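Local structure of sigma-c capsid protein (Avian reovirus, 2VRS) at residues Gln81-Phe85 with Pro142-Leu148. The protein forms the homotrimeric fibre of the avian reovirus capsid, attaches the virion to host cells and induces their apoptosis. Numbering follows the deposited sequence.
Sequences QLMQF and PSDLARL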
loop_
_atom_site.group_PDB
_atom_site.type_symbol
_atom_site.label_atom_id
_atom_site.label_comp_id
_atom_site.label_asym_id
_atom_site.label_seq_id
_atom_site.Cartn_x
_atom_site.Cartn_y
_atom_site.Cartn_z
ATOM N N GLN C 81 0.126 -12.673 -11.601
ATOM C CA GLN C 81 0.499 -13.918 -12.247
ATOM C C GLN C 81 0.145 -15.081 -11.358
ATOM O O GLN C 81 0.235 -14.993 -10.136
ATOM C CB GLN C 81 2.034 -14.020 -12.389
ATOM C CG GLN C 81 2.735 -12.956 -13.127
ATOM C CD GLN C 81 4.238 -13.121 -12.955
ATOM O OE1 GLN C 81 4.893 -12.280 -12.336
ATOM N NE2 GLN C 81 4.776 -14.224 -13.465
ATOM N N LEU C 82 -0.180 -16.200 -11.996
ATOM C CA LEU C 82 -0.305 -17.446 -11.287
ATOM C C LEU C 82 0.813 -18.344 -11.829
ATOM O O LEU C 82 0.700 -18.920 -12.926
ATOM C CB LEU C 82 -1.699 -18.101 -11.505
ATOM C CG LEU C 82 -1.947 -19.366 -10.627
ATOM C CD1 LEU C 82 -2.018 -19.031 -9.084
ATOM C CD2 LEU C 82 -3.221 -20.078 -11.022
ATOM N N MET C 83 1.882 -18.465 -11.052
ATOM C CA MET C 83 3.018 -19.326 -11.392
ATOM C C MET C 83 2.780 -20.761 -10.963
ATOM O O MET C 83 2.250 -21.022 -9.889
ATOM C CB MET C 83 4.272 -18.828 -10.703
ATOM C CG MET C 83 4.672 -17.449 -11.066
ATOM S SD MET C 83 6.133 -17.088 -10.065
ATOM C CE MET C 83 6.499 -15.470 -10.628
ATOM N N GLN C 84 3.192 -21.709 -11.799
ATOM C CA GLN C 84 3.017 -23.137 -11.486
ATOM C C GLN C 84 4.392 -23.790 -11.700
ATOM O O GLN C 84 5.001 -23.666 -12.778
ATOM C CB GLN C 84 1.986 -23.775 -12.415
ATOM C CG GLN C 84 0.622 -23.112 -12.312
ATOM C CD GLN C 84 -0.329 -23.666 -13.335
ATOM O OE1 GLN C 84 -0.879 -22.932 -14.151
ATOM N NE2 GLN C 84 -0.507 -24.978 -13.316
ATOM N N PHE C 85 4.918 -24.389 -10.639
ATOM C CA PHE C 85 6.189 -25.111 -10.716
ATOM C C PHE C 85 6.267 -26.253 -9.706
ATOM O O PHE C 85 5.382 -26.422 -8.858
ATOM C CB PHE C 85 7.349 -24.121 -10.563
ATOM C CG PHE C 85 7.250 -23.239 -9.328
ATOM C CD1 PHE C 85 7.766 -23.679 -8.108
ATOM C CD2 PHE C 85 6.670 -21.968 -9.401
ATOM C CE1 PHE C 85 7.689 -22.850 -6.966
ATOM C CE2 PHE C 85 6.591 -21.126 -8.261
ATOM C CZ PHE C 85 7.093 -21.578 -7.051
ATOM N N PRO C 142 11.092 -20.251 -12.288
ATOM C CA PRO C 142 10.335 -19.212 -12.994
ATOM C C PRO C 142 11.240 -18.044 -13.388
ATOM O O PRO C 142 12.189 -17.731 -12.654
ATOM C CB PRO C 142 9.322 -18.744 -11.940
ATOM C CG PRO C 142 9.160 -19.914 -11.043
ATOM C CD PRO C 142 10.539 -20.491 -10.942
ATOM N N SER C 143 10.955 -17.426 -14.539
ATOM C CA SER C 143 11.662 -16.205 -14.967
ATOM C C SER C 143 11.549 -15.097 -13.928
ATOM O O SER C 143 12.559 -14.525 -13.511
ATOM C CB SER C 143 11.141 -15.707 -16.321
ATOM O OG SER C 143 11.968 -16.178 -17.360
ATOM N N ASP C 144 10.316 -14.818 -13.488
ATOM C CA ASP C 144 10.077 -13.743 -12.506
ATOM C C ASP C 144 10.444 -14.142 -11.060
ATOM O O ASP C 144 9.576 -14.081 -10.133
ATOM C CB ASP C 144 8.630 -13.218 -12.582
ATOM C CG ASP C 144 8.339 -12.460 -13.868
ATOM O OD1 ASP C 144 9.260 -12.250 -14.693
ATOM O OD2 ASP C 144 7.175 -12.052 -14.046
ATOM N N LEU C 145 11.725 -14.481 -10.858
ATOM C CA LEU C 145 12.232 -14.875 -9.498
ATOM C C LEU C 145 12.007 -13.871 -8.354
ATOM O O LEU C 145 11.887 -14.264 -7.164
ATOM C CB LEU C 145 13.710 -15.287 -9.551
ATOM C CG LEU C 145 14.157 -16.401 -8.592
ATOM C CD1 LEU C 145 13.183 -17.600 -8.554
ATOM C CD2 LEU C 145 15.550 -16.877 -8.933
ATOM N N ALA C 146 11.921 -12.593 -8.704
ATOM C CA ALA C 146 11.772 -11.546 -7.713
ATOM C C ALA C 146 10.487 -11.747 -6.923
ATOM O O ALA C 146 10.413 -11.359 -5.771
ATOM C CB ALA C 146 11.771 -10.199 -8.366
ATOM N N ARG C 147 9.502 -12.399 -7.539
ATOM C CA ARG C 147 8.176 -12.591 -6.847
ATOM C C ARG C 147 8.214 -13.688 -5.790
ATOM O O ARG C 147 7.195 -13.915 -5.122
ATOM C CB ARG C 147 7.068 -12.915 -7.835
ATOM C CG ARG C 147 6.905 -11.874 -8.975
ATOM C CD ARG C 147 6.025 -10.689 -8.612
ATOM N NE ARG C 147 6.498 -9.915 -7.452
ATOM C CZ ARG C 147 7.456 -8.988 -7.474
ATOM N NH1 ARG C 147 8.098 -8.690 -8.602
ATOM N NH2 ARG C 147 7.777 -8.364 -6.343
ATOM N N LEU C 148 9.349 -14.384 -5.664
ATOM C CA LEU C 148 9.457 -15.524 -4.749
ATOM C C LEU C 148 10.440 -15.215 -3.634
ATOM O O LEU C 148 10.827 -16.091 -2.854
ATOM C CB LEU C 148 9.922 -16.797 -5.502
ATOM C CG LEU C 148 9.077 -17.195 -6.724
ATOM C CD1 LEU C 148 9.609 -18.493 -7.331
ATOM C CD2 LEU C 148 7.602 -17.304 -6.337
#
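M83 at the middle of 81-85 has its CA 7.5 Å from that of P142, and the CA atoms of Q81 and R147 are 9.5 Å apart, spacings too wide for backbone pairing; the strand meets the loop and 3-10 turn of 142-148 through Q81, M83 and F85, whose CB atoms all point toward it. M83 contributes the largest share of the buried surface. Its CG lies beside the backbone N (chi1 -60°) and the chain beyond is fully extended, which carries the methyl into the turn: CE ends 3.4 Å from D144 O and touches CB of both D144 and R147. One atom back, SD lies against P142 CB and L148 CD2, the latter at 4.0 Å, with the proline ring crossing the methionine at about a right angle. The F85 ring bridges P142 and L148, its CD2 lying 3.6 Å from P142 CG and its CZ 4.0 Å from L148 CD1, and both carbons approach the ring obliquely. I138 adds to this apolar cluster by touching F85 and L148. At the other end, the Q81 amide lies beside D144 OD2 with its plane 87° from the carboxylate. R147 contributes CB and CG, then bends at chi2 and chi3 so that its guanidinium leaves for T211 OG1 and a cation-pi contact with Y65. The turn has its own backbone bond, R147 N to D144 O at 3.1 Å, which uses the very carbonyl that the M83 methyl meets. In the C-terminal beta-barrel domain, this loop after strand 128-134 thus lies against the first strand of the barrel, 81-92. The chemistry implies a mainly hydrophobic join, sulfur and aromatic carbon against proline and leucine, with polar groups gathered at the Q81 end.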